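Local coordinates for protein trehalose monomycolate exporter MmpL3 (Mycobacterium tuberculosis, PDB 7NVH) that probably exports trehalose monomycolate across the inner membrane for mycobacterial cell-wall building, as a transporter of the MmpL branch of the RND permeases, at residues V392-I403 with M716-L725; R276-F287 with Q741-P752. All blocks are in the same frame, centred on the assembly; numbering follows the deposited sequence.

Interaction 1. Residues V392-I403 with M716-L725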
loop_
_atom_site.group_PDB
_atom_site.type_symbol
_atom_site.label_atom_id
_atom_site.label_comp_id
_atom_site.label_asym_id
_atom_site.label_seq_id
_atom_site.Cartn_x
_atom_site.Cartn_y
_atom_site.Cartn_z
ATOM N N VAL A 392 -3.403 36.326 8.805
ATOM C CA VAL A 392 -4.178 35.159 9.217
ATOM C C VAL A 392 -4.704 35.339 10.635
ATOM O O VAL A 392 -5.872 35.048 10.917
ATOM C CB VAL A 392 -3.341 33.874 9.084
ATOM C CG1 VAL A 392 -4.073 32.710 9.709
ATOM C CG2 VAL A 392 -3.062 33.582 7.626
ATOM N N MET A 393 -3.865 35.828 11.547
ATOM C CA MET A 393 -4.288 35.996 12.932
ATOM C C MET A 393 -5.003 37.313 13.189
ATOM O O MET A 393 -5.441 37.545 14.319
ATOM C CB MET A 393 -3.095 35.897 13.882
ATOM C CG MET A 393 -2.441 34.538 13.947
ATOM S SD MET A 393 -1.102 34.541 15.150
ATOM C CE MET A 393 0.145 35.471 14.277
ATOM N N LYS A 394 -5.123 38.184 12.191
ATOM C CA LYS A 394 -5.848 39.433 12.378
ATOM C C LYS A 394 -7.325 39.297 12.044
ATOM O O LYS A 394 -8.154 40.004 12.628
ATOM C CB LYS A 394 -5.222 40.538 11.525
ATOM C CG LYS A 394 -5.734 41.930 11.841
ATOM C CD LYS A 394 -4.966 42.983 11.068
ATOM C CE LYS A 394 -5.454 43.089 9.632
ATOM N NZ LYS A 394 -6.704 43.890 9.530
ATOM N N ARG A 395 -7.666 38.410 11.115
ATOM C CA ARG A 395 -9.050 38.069 10.789
ATOM C C ARG A 395 -9.147 36.553 10.706
ATOM O O ARG A 395 -9.265 35.982 9.617
ATOM C CB ARG A 395 -9.484 38.723 9.478
ATOM C CG ARG A 395 -9.523 40.237 9.520
ATOM C CD ARG A 395 -10.127 40.797 8.249
ATOM N NE ARG A 395 -9.523 42.066 7.860
ATOM C CZ ARG A 395 -9.874 43.245 8.361
ATOM N NH1 ARG A 395 -10.829 43.323 9.275
ATOM N NH2 ARG A 395 -9.271 44.350 7.945
ATOM N N PRO A 396 -9.094 35.864 11.850
ATOM C CA PRO A 396 -8.916 34.407 11.815
ATOM C C PRO A 396 -10.154 33.628 11.414
ATOM O O PRO A 396 -10.013 32.497 10.930
ATOM C CB PRO A 396 -8.498 34.075 13.250
ATOM C CG PRO A 396 -9.140 35.130 14.068
ATOM C CD PRO A 396 -9.247 36.371 13.222
ATOM N N VAL A 397 -11.355 34.177 11.597
ATOM C CA VAL A 397 -12.555 33.462 11.173
ATOM C C VAL A 397 -12.638 33.413 9.654
ATOM O O VAL A 397 -13.029 32.394 9.075
ATOM C CB VAL A 397 -13.812 34.098 11.794
ATOM C CG1 VAL A 397 -13.831 33.858 13.293
ATOM C CG2 VAL A 397 -13.864 35.588 11.500
ATOM N N LEU A 398 -12.267 34.503 8.985
ATOM C CA LEU A 398 -12.340 34.559 7.531
ATOM C C LEU A 398 -11.342 33.630 6.861
ATOM O O LEU A 398 -11.506 33.318 5.678
ATOM C CB LEU A 398 -12.114 35.991 7.054
ATOM C CG LEU A 398 -13.369 36.786 6.709
ATOM C CD1 LEU A 398 -14.210 37.027 7.945
ATOM C CD2 LEU A 398 -12.989 38.100 6.058
ATOM N N PHE A 399 -10.311 33.192 7.575
ATOM C CA PHE A 399 -9.308 32.298 7.017
ATOM C C PHE A 399 -9.470 30.864 7.489
ATOM O O PHE A 399 -8.700 29.998 7.068
ATOM C CB PHE A 399 -7.902 32.794 7.368
ATOM C CG PHE A 399 -7.469 33.995 6.584
ATOM C CD1 PHE A 399 -7.940 35.254 6.903
ATOM C CD2 PHE A 399 -6.584 33.866 5.532
ATOM C CE1 PHE A 399 -7.542 36.359 6.187
ATOM C CE2 PHE A 399 -6.181 34.969 4.814
ATOM C CZ PHE A 399 -6.660 36.216 5.143
ATOM N N ALA A 400 -10.441 30.593 8.350
ATOM C CA ALA A 400 -10.690 29.245 8.831
ATOM C C ALA A 400 -12.070 28.718 8.484
ATOM O O ALA A 400 -12.187 27.549 8.119
ATOM C CB ALA A 400 -10.506 29.175 10.354
ATOM N N ALA A 401 -13.118 29.540 8.596
ATOM C CA ALA A 401 -14.450 29.067 8.226
ATOM C C ALA A 401 -14.550 28.741 6.741
ATOM O O ALA A 401 -15.045 27.651 6.405
ATOM C CB ALA A 401 -15.509 30.079 8.673
ATOM N N PRO A 402 -14.120 29.603 5.808
ATOM C CA PRO A 402 -14.161 29.190 4.396
ATOM C C PRO A 402 -13.356 27.939 4.116
ATOM O O PRO A 402 -13.764 27.120 3.286
ATOM C CB PRO A 402 -13.592 30.403 3.654
ATOM C CG PRO A 402 -13.845 31.541 4.530
ATOM C CD PRO A 402 -13.831 31.041 5.941
ATOM N N ILE A 403 -12.225 27.756 4.794
ATOM C CA ILE A 403 -11.395 26.589 4.520
ATOM C C ILE A 403 -12.025 25.321 5.075
ATOM O O ILE A 403 -12.009 24.278 4.417
ATOM C CB ILE A 403 -9.968 26.804 5.041
ATOM C CG1 ILE A 403 -9.205 27.673 4.045
ATOM C CG2 ILE A 403 -9.277 25.480 5.280
ATOM C CD1 ILE A 403 -7.860 28.074 4.506
ATOM N N MET A 716 -0.764 26.896 6.400
ATOM C CA MET A 716 -0.694 28.338 6.198
ATOM C C MET A 716 -1.873 29.070 6.823
ATOM O O MET A 716 -1.710 30.208 7.275
ATOM C CB MET A 716 -0.597 28.684 4.712
ATOM C CG MET A 716 0.725 28.302 4.078
ATOM S SD MET A 716 0.928 28.901 2.389
ATOM C CE MET A 716 -0.738 28.778 1.762
ATOM N N PHE A 717 -3.058 28.464 6.867
ATOM C CA PHE A 717 -4.212 29.228 7.319
ATOM C C PHE A 717 -4.936 28.623 8.509
ATOM O O PHE A 717 -5.334 29.359 9.412
ATOM C CB PHE A 717 -5.209 29.390 6.171
ATOM C CG PHE A 717 -4.645 30.070 4.960
ATOM C CD1 PHE A 717 -4.143 31.354 5.039
ATOM C CD2 PHE A 717 -4.628 29.426 3.737
ATOM C CE1 PHE A 717 -3.630 31.980 3.924
ATOM C CE2 PHE A 717 -4.116 30.046 2.619
ATOM C CZ PHE A 717 -3.617 31.325 2.713
ATOM N N LEU A 718 -5.136 27.305 8.533
ATOM C CA LEU A 718 -6.011 26.713 9.537
ATOM C C LEU A 718 -5.347 26.650 10.904
ATOM O O LEU A 718 -5.957 27.033 11.907
ATOM C CB LEU A 718 -6.436 25.315 9.094
ATOM C CG LEU A 718 -7.825 24.856 9.529
ATOM C CD1 LEU A 718 -8.868 25.886 9.141
ATOM C CD2 LEU A 718 -8.146 23.506 8.916
ATOM N N VAL A 719 -4.105 26.168 10.968
ATOM C CA VAL A 719 -3.422 26.060 12.258
ATOM C C VAL A 719 -3.235 27.418 12.925
ATOM O O VAL A 719 -3.588 27.552 14.109
ATOM C CB VAL A 719 -2.099 25.290 12.093
ATOM C CG1 VAL A 719 -1.520 24.946 13.450
ATOM C CG2 VAL A 719 -2.318 24.034 11.276
ATOM N N PRO A 720 -2.696 28.450 12.259
ATOM C CA PRO A 720 -2.567 29.744 12.947
ATOM C C PRO A 720 -3.896 30.331 13.379
ATOM O O PRO A 720 -4.006 30.844 14.499
ATOM C CB PRO A 720 -1.874 30.638 11.913
ATOM C CG PRO A 720 -1.333 29.751 10.890
ATOM C CD PRO A 720 -2.083 28.473 10.920
ATOM N N SER A 721 -4.914 30.270 12.520
ATOM C CA SER A 721 -6.200 30.864 12.861
ATOM C C SER A 721 -6.842 30.153 14.043
ATOM O O SER A 721 -7.369 30.801 14.955
ATOM C CB SER A 721 -7.128 30.831 11.650
ATOM O OG SER A 721 -7.384 29.497 11.253
ATOM N N VAL A 722 -6.805 28.821 14.049
ATOM C CA VAL A 722 -7.382 28.074 15.161
ATOM C C VAL A 722 -6.606 28.341 16.442
ATOM O O VAL A 722 -7.198 28.585 17.499
ATOM C CB VAL A 722 -7.435 26.573 14.830
ATOM C CG1 VAL A 722 -7.765 25.775 16.072
ATOM C CG2 VAL A 722 -8.469 26.313 13.752
ATOM N N MET A 723 -5.274 28.320 16.370
ATOM C CA MET A 723 -4.479 28.534 17.574
ATOM C C MET A 723 -4.625 29.954 18.104
ATOM O O MET A 723 -4.438 30.185 19.302
ATOM C CB MET A 723 -3.014 28.210 17.302
ATOM C CG MET A 723 -2.720 26.725 17.303
ATOM S SD MET A 723 -1.012 26.353 16.890
ATOM C CE MET A 723 -0.216 26.720 18.450
ATOM N N LYS A 724 -4.946 30.914 17.238
ATOM C CA LYS A 724 -5.241 32.256 17.723
ATOM C C LYS A 724 -6.631 32.331 18.340
ATOM O O LYS A 724 -6.825 33.005 19.357
ATOM C CB LYS A 724 -5.106 33.268 16.590
ATOM C CG LYS A 724 -5.820 34.578 16.847
ATOM C CD LYS A 724 -4.926 35.558 17.576
ATOM C CE LYS A 724 -5.699 36.796 17.980
ATOM N NZ LYS A 724 -5.089 37.472 19.155
ATOM N N LEU A 725 -7.608 31.647 17.739
ATOM C CA LEU A 725 -8.960 31.655 18.290
ATOM C C LEU A 725 -8.996 31.015 19.670
ATOM O O LEU A 725 -9.689 31.501 20.571
ATOM C CB LEU A 725 -9.920 30.938 17.343
ATOM C CG LEU A 725 -10.287 31.689 16.065
ATOM C CD1 LEU A 725 -10.881 30.736 15.047
ATOM C CD2 LEU A 725 -11.251 32.820 16.368
#

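Interaction 2. Residues R276-F287 with Q741-P752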
loop_
_atom_site.group_PDB
_atom_site.type_symbol
_atom_site.label_atom_id
_atom_site.label_comp_id
_atom_site.label_asym_id
_atom_site.label_seq_id
_atom_site.Cartn_x
_atom_site.Cartn_y
_atom_site.Cartn_z
ATOM N N ARG A 276 22.365 21.003 20.685
ATOM C CA ARG A 276 21.104 21.730 20.582
ATOM C C ARG A 276 20.242 21.197 19.445
ATOM O O ARG A 276 19.020 21.054 19.599
ATOM C CB ARG A 276 21.376 23.219 20.405
ATOM C CG ARG A 276 21.995 23.870 21.625
ATOM C CD ARG A 276 22.361 25.311 21.350
ATOM N NE ARG A 276 21.196 26.099 20.967
ATOM C CZ ARG A 276 20.454 26.792 21.823
ATOM N NH1 ARG A 276 20.756 26.797 23.113
ATOM N NH2 ARG A 276 19.409 27.480 21.388
ATOM N N THR A 277 20.851 20.896 18.294
ATOM C CA THR A 277 20.064 20.348 17.200
ATOM C C THR A 277 19.513 18.978 17.557
ATOM O O THR A 277 18.384 18.663 17.180
ATOM C CB THR A 277 20.869 20.293 15.900
ATOM O OG1 THR A 277 19.994 19.947 14.820
ATOM C CG2 THR A 277 21.970 19.264 15.964
ATOM N N VAL A 278 20.253 18.172 18.323
ATOM C CA VAL A 278 19.669 16.938 18.838
ATOM C C VAL A 278 18.463 17.268 19.704
ATOM O O VAL A 278 17.324 16.978 19.329
ATOM C CB VAL A 278 20.713 16.115 19.610
ATOM C CG1 VAL A 278 20.029 15.027 20.412
ATOM C CG2 VAL A 278 21.708 15.501 18.647
ATOM N N ILE A 279 18.696 17.988 20.804
ATOM C CA ILE A 279 17.684 18.335 21.798
ATOM C C ILE A 279 16.377 18.767 21.148
ATOM O O ILE A 279 15.296 18.352 21.580
ATOM C CB ILE A 279 18.206 19.435 22.739
ATOM C CG1 ILE A 279 19.224 18.861 23.719
ATOM C CG2 ILE A 279 17.067 20.084 23.496
ATOM C CD1 ILE A 279 19.769 19.881 24.683
ATOM N N THR A 280 16.453 19.591 20.105
ATOM C CA THR A 280 15.215 20.070 19.492
ATOM C C THR A 280 14.771 19.221 18.299
ATOM O O THR A 280 13.711 18.582 18.337
ATOM C CB THR A 280 15.379 21.529 19.063
ATOM O OG1 THR A 280 16.154 21.589 17.862
ATOM C CG2 THR A 280 16.075 22.320 20.144
ATOM N N ALA A 281 15.577 19.197 17.236
ATOM C CA ALA A 281 15.133 18.584 15.994
ATOM C C ALA A 281 15.083 17.067 16.104
ATOM O O ALA A 281 14.179 16.439 15.549
ATOM C CB ALA A 281 16.042 19.010 14.845
ATOM N N GLY A 282 16.055 16.451 16.780
ATOM C CA GLY A 282 16.018 15.010 16.928
ATOM C C GLY A 282 14.851 14.561 17.782
ATOM O O GLY A 282 14.251 13.517 17.528
ATOM N N ARG A 283 14.509 15.349 18.802
ATOM C CA ARG A 283 13.317 15.061 19.590
ATOM C C ARG A 283 12.062 15.145 18.734
ATOM O O ARG A 283 11.191 14.267 18.803
ATOM C CB ARG A 283 13.230 16.031 20.766
ATOM C CG ARG A 283 12.086 15.767 21.712
ATOM C CD ARG A 283 12.033 16.827 22.793
ATOM N NE ARG A 283 11.011 16.541 23.792
ATOM C CZ ARG A 283 9.718 16.788 23.626
ATOM N NH1 ARG A 283 9.287 17.330 22.497
ATOM N NH2 ARG A 283 8.857 16.496 24.589
ATOM N N THR A 284 11.957 16.189 17.909
ATOM C CA THR A 284 10.798 16.313 17.030
ATOM C C THR A 284 10.723 15.153 16.043
ATOM O O THR A 284 9.642 14.607 15.792
ATOM C CB THR A 284 10.847 17.645 16.288
ATOM O OG1 THR A 284 10.837 18.719 17.235
ATOM C CG2 THR A 284 9.652 17.785 15.371
ATOM N N VAL A 285 11.865 14.757 15.482
ATOM C CA VAL A 285 11.906 13.653 14.528
ATOM C C VAL A 285 11.516 12.343 15.201
ATOM O O VAL A 285 10.763 11.540 14.637
ATOM C CB VAL A 285 13.303 13.569 13.886
ATOM C CG1 VAL A 285 13.495 12.234 13.200
ATOM C CG2 VAL A 285 13.497 14.706 12.903
ATOM N N THR A 286 12.027 12.102 16.410
ATOM C CA THR A 286 11.678 10.890 17.138
ATOM C C THR A 286 10.186 10.834 17.425
ATOM O O THR A 286 9.554 9.781 17.280
ATOM C CB THR A 286 12.474 10.818 18.439
ATOM O OG1 THR A 286 13.874 10.831 18.142
ATOM C CG2 THR A 286 12.135 9.552 19.199
ATOM N N PHE A 287 9.601 11.962 17.830
ATOM C CA PHE A 287 8.172 11.962 18.111
ATOM C C PHE A 287 7.355 11.778 16.838
ATOM O O PHE A 287 6.322 11.105 16.857
ATOM C CB PHE A 287 7.777 13.239 18.843
ATOM C CG PHE A 287 7.850 13.111 20.332
ATOM C CD1 PHE A 287 6.863 12.441 21.028
ATOM C CD2 PHE A 287 8.916 13.638 21.034
ATOM C CE1 PHE A 287 6.929 12.312 22.397
ATOM C CE2 PHE A 287 8.986 13.512 22.405
ATOM C CZ PHE A 287 7.992 12.848 23.086
ATOM N N GLN A 741 4.867 14.057 32.533
ATOM C CA GLN A 741 5.738 14.185 31.369
ATOM C C GLN A 741 7.191 14.363 31.782
ATOM O O GLN A 741 8.098 13.910 31.077
ATOM C CB GLN A 741 5.286 15.359 30.504
ATOM C CG GLN A 741 5.804 15.325 29.082
ATOM C CD GLN A 741 5.814 16.695 28.437
ATOM O OE1 GLN A 741 5.495 17.697 29.076
ATOM N NE2 GLN A 741 6.176 16.747 27.163
ATOM N N THR A 742 7.430 15.033 32.908
ATOM C CA THR A 742 8.788 15.187 33.418
ATOM C C THR A 742 9.308 13.890 34.030
ATOM O O THR A 742 10.483 13.550 33.856
ATOM C CB THR A 742 8.835 16.323 34.442
ATOM O OG1 THR A 742 8.426 17.545 33.819
ATOM C CG2 THR A 742 10.238 16.495 34.993
ATOM N N ARG A 743 8.450 13.152 34.739
ATOM C CA ARG A 743 8.872 11.889 35.339
ATOM C C ARG A 743 9.305 10.890 34.273
ATOM O O ARG A 743 10.258 10.130 34.473
ATOM C CB ARG A 743 7.744 11.308 36.194
ATOM C CG ARG A 743 8.200 10.258 37.194
ATOM C CD ARG A 743 7.072 9.311 37.575
ATOM N NE ARG A 743 6.574 8.556 36.429
ATOM C CZ ARG A 743 5.760 7.509 36.517
ATOM N NH1 ARG A 743 5.345 7.086 37.703
ATOM N NH2 ARG A 743 5.359 6.886 35.418
ATOM N N ILE A 744 8.609 10.875 33.134
ATOM C CA ILE A 744 9.032 10.039 32.015
ATOM C C ILE A 744 10.396 10.484 31.509
ATOM O O ILE A 744 11.227 9.662 31.106
ATOM C CB ILE A 744 7.973 10.071 30.898
ATOM C CG1 ILE A 744 6.639 9.535 31.415
ATOM C CG2 ILE A 744 8.430 9.270 29.693
ATOM C CD1 ILE A 744 6.720 8.130 31.960
ATOM N N GLY A 745 10.656 11.785 31.536
ATOM C CA GLY A 745 11.894 12.332 31.031
ATOM C C GLY A 745 11.818 12.911 29.639
ATOM O O GLY A 745 12.857 13.292 29.090
ATOM N N LEU A 746 10.627 12.991 29.053
ATOM C CA LEU A 746 10.456 13.511 27.706
ATOM C C LEU A 746 10.125 14.997 27.669
ATOM O O LEU A 746 10.067 15.572 26.577
ATOM C CB LEU A 746 9.356 12.734 26.977
ATOM C CG LEU A 746 9.749 11.360 26.437
ATOM C CD1 LEU A 746 8.514 10.537 26.126
ATOM C CD2 LEU A 746 10.620 11.505 25.203
ATOM N N GLY A 747 9.904 15.633 28.815
ATOM C CA GLY A 747 9.587 17.046 28.792
ATOM C C GLY A 747 10.809 17.925 28.948
ATOM O O GLY A 747 11.235 18.227 30.066
ATOM N N GLU A 748 11.370 18.352 27.817
ATOM C CA GLU A 748 12.507 19.265 27.789
ATOM C C GLU A 748 12.380 20.240 26.625
ATOM O O GLU A 748 13.384 20.628 26.018
ATOM C CB GLU A 748 13.831 18.503 27.714
ATOM C CG GLU A 748 15.007 19.259 28.313
ATOM C CD GLU A 748 15.034 19.186 29.829
ATOM O OE1 GLU A 748 14.299 18.353 30.399
ATOM O OE2 GLU A 748 15.785 19.965 30.451
ATOM N N ILE A 749 11.151 20.633 26.300
ATOM C CA ILE A 749 10.838 21.436 25.123
ATOM C C ILE A 749 11.435 22.835 25.217
ATOM O O ILE A 749 11.311 23.634 24.283
ATOM C CB ILE A 749 9.313 21.499 24.923
ATOM C CG1 ILE A 749 8.638 21.908 26.232
ATOM C CG2 ILE A 749 8.782 20.162 24.445
ATOM C CD1 ILE A 749 7.140 22.016 26.147
ATOM N N HIS A 750 12.087 23.144 26.335
ATOM C CA HIS A 750 12.662 24.460 26.574
ATOM C C HIS A 750 14.182 24.385 26.538
ATOM O O HIS A 750 14.783 23.523 27.189
ATOM C CB HIS A 750 12.196 25.018 27.920
ATOM C CG HIS A 750 12.826 26.326 28.282
ATOM N ND1 HIS A 750 13.060 27.321 27.357
ATOM C CD2 HIS A 750 13.271 26.803 29.468
ATOM C CE1 HIS A 750 13.622 28.354 27.958
ATOM N NE2 HIS A 750 13.761 28.066 29.240
ATOM N N LEU A 751 14.800 25.289 25.775
ATOM C CA LEU A 751 16.247 25.459 25.767
ATOM C C LEU A 751 16.606 26.772 26.445
ATOM O O LEU A 751 16.227 27.840 25.944
ATOM C CB LEU A 751 16.799 25.436 24.345
ATOM C CG LEU A 751 17.364 24.110 23.843
ATOM C CD1 LEU A 751 17.919 24.287 22.446
ATOM C CD2 LEU A 751 18.441 23.605 24.788
ATOM N N PRO A 752 17.334 26.751 27.570
ATOM C CA PRO A 752 17.719 27.975 28.280
ATOM C C PRO A 752 18.694 28.834 27.481
ATOM O O PRO A 752 19.183 28.383 26.445
ATOM C CB PRO A 752 18.380 27.452 29.562
ATOM C CG PRO A 752 17.984 26.007 29.658
ATOM C CD PRO A 752 17.826 25.543 28.250
#

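Interaction 1. Residues V392-I403 with M716-L725
Phe-717 is met by three side chains of segment 392-403. Val-392 brings CG2 to the edge of its ring, in the ring plane and 3.6 Å from CD1. Phe-399 meets the same CD1 with CD2 at 3.5 Å, the two rings lying oblique to each other with their planes at 39°. From Ile-403, the extended CG1-CD1 arm (chi2 174°) crosses Phe-717 at about a right angle and puts CD1 against its CB. The other Val-392 branch, CG1, rests 3.7 Å from Pro-720 CB, so this one valine spans two residues of the helix. Ala-400 sits where the backbones draw near: its CB faces Ser-721 OG and also lies 3.9 Å from Leu-718 CD1. Earlier in the segment, the Pro-396 and Ser-721 CA atoms are 4.6 Å apart, the shortest CA-CA distance between the segments. The Ser-721 hydroxyl turns back along its own helix (chi1 62°), toward the carbonyls of Phe-717 and Leu-718, leaving CB to meet the Pro-396 carbonyl. At the far end Leu-725 CD2 touches Pro-396 CG at 3.9 Å, and the bent chain of Lys-724 passes Met-393 with its methylenes, CE being 3.7 Å from Met-393 O.

Behind this shell, Leu-388 and Val-389 of helix 385-391 press on Phe-717 and Pro-720, while Ile-663 of helix 659-669 backs Met-393. The contact thus fastens the connection between helix 385-391 and helix 401-408, at the start of the second membrane half, to the end of helix 694-726, the last long helix of the RND-type bundle. No hydrogen bond or salt bridge crosses between the segments: they hold each other mainly through apolar packing, with a few carbonyl and hydroxyl oxygens against carbon.

Interaction 2. Residues R276-F287 with Q741-P752
Gln-741, in the last turn of helix 735-744, brings NE2 to the edge of the Arg-283 guanidinium. Two donors meet there, and Leu-576 O serves both, taking a hydrogen bond from Arg-283 NH2 and a weak one from NE2. The helix gives way at Gly-745, whose positive phi (99°) turns the chain toward helix 270-297. Leu-746 contributes both its backbone carbonyl and its side chain. Its carbonyl O lies in the Arg-283 guanidinium plane and accepts from NH2 in a nearly straight bond (163°); NE adds a weak bond at 3.1 Å. Its CD2 packs obliquely on Phe-287 CZ, 3.6 Å away. The arginine reaches this far because its chain is fully extended, with CG anti to the backbone N (chi1 -176°).

In the RND-type bundle, helix 270-297 belongs to the first membrane half, so the end of the modelled chain reaches back across the fold to it. Ile-749 lays CG2 over one face of the Arg-283 guanidinium, 3.5 Å from NH1, with Phe-287 CE2 over the opposite face; NH1 itself is bonded to Ala-577 O. Leu-751 packs on the preceding turns of helix 270-297: CD1 sits over the centre of the Arg-276 guanidinium, 3.6 Å from CZ, and meets Thr-280 CG2, while CD2 touches Ile-279 CD1 at 4.0 Å. Glu-263 holds that guanidinium through a salt bridge to Arg-276 NE.

Overall arrangement
Interactions 1 and 2 lie at the same end of the membrane bundle, their centres 28 Å apart and their nearest atoms about 12 Å apart. Helix 694-726, used by interaction 1, is followed in the chain by helix 735-744, from which the tail of interaction 2 runs on. Helix 624-654 borders both, touching Val-719 and Met-723 beside the first and Thr-284 and Ile-749 beside the second. Each is partly buried, mixing buried and surface residues. Their chemistry differs: 392-403 with 716-725 buries more surface, is largely apolar and has no hydrogen bond across it, whereas 276-287 with 741-752 adds arginine-to-carbonyl bonding to its apolar contacts.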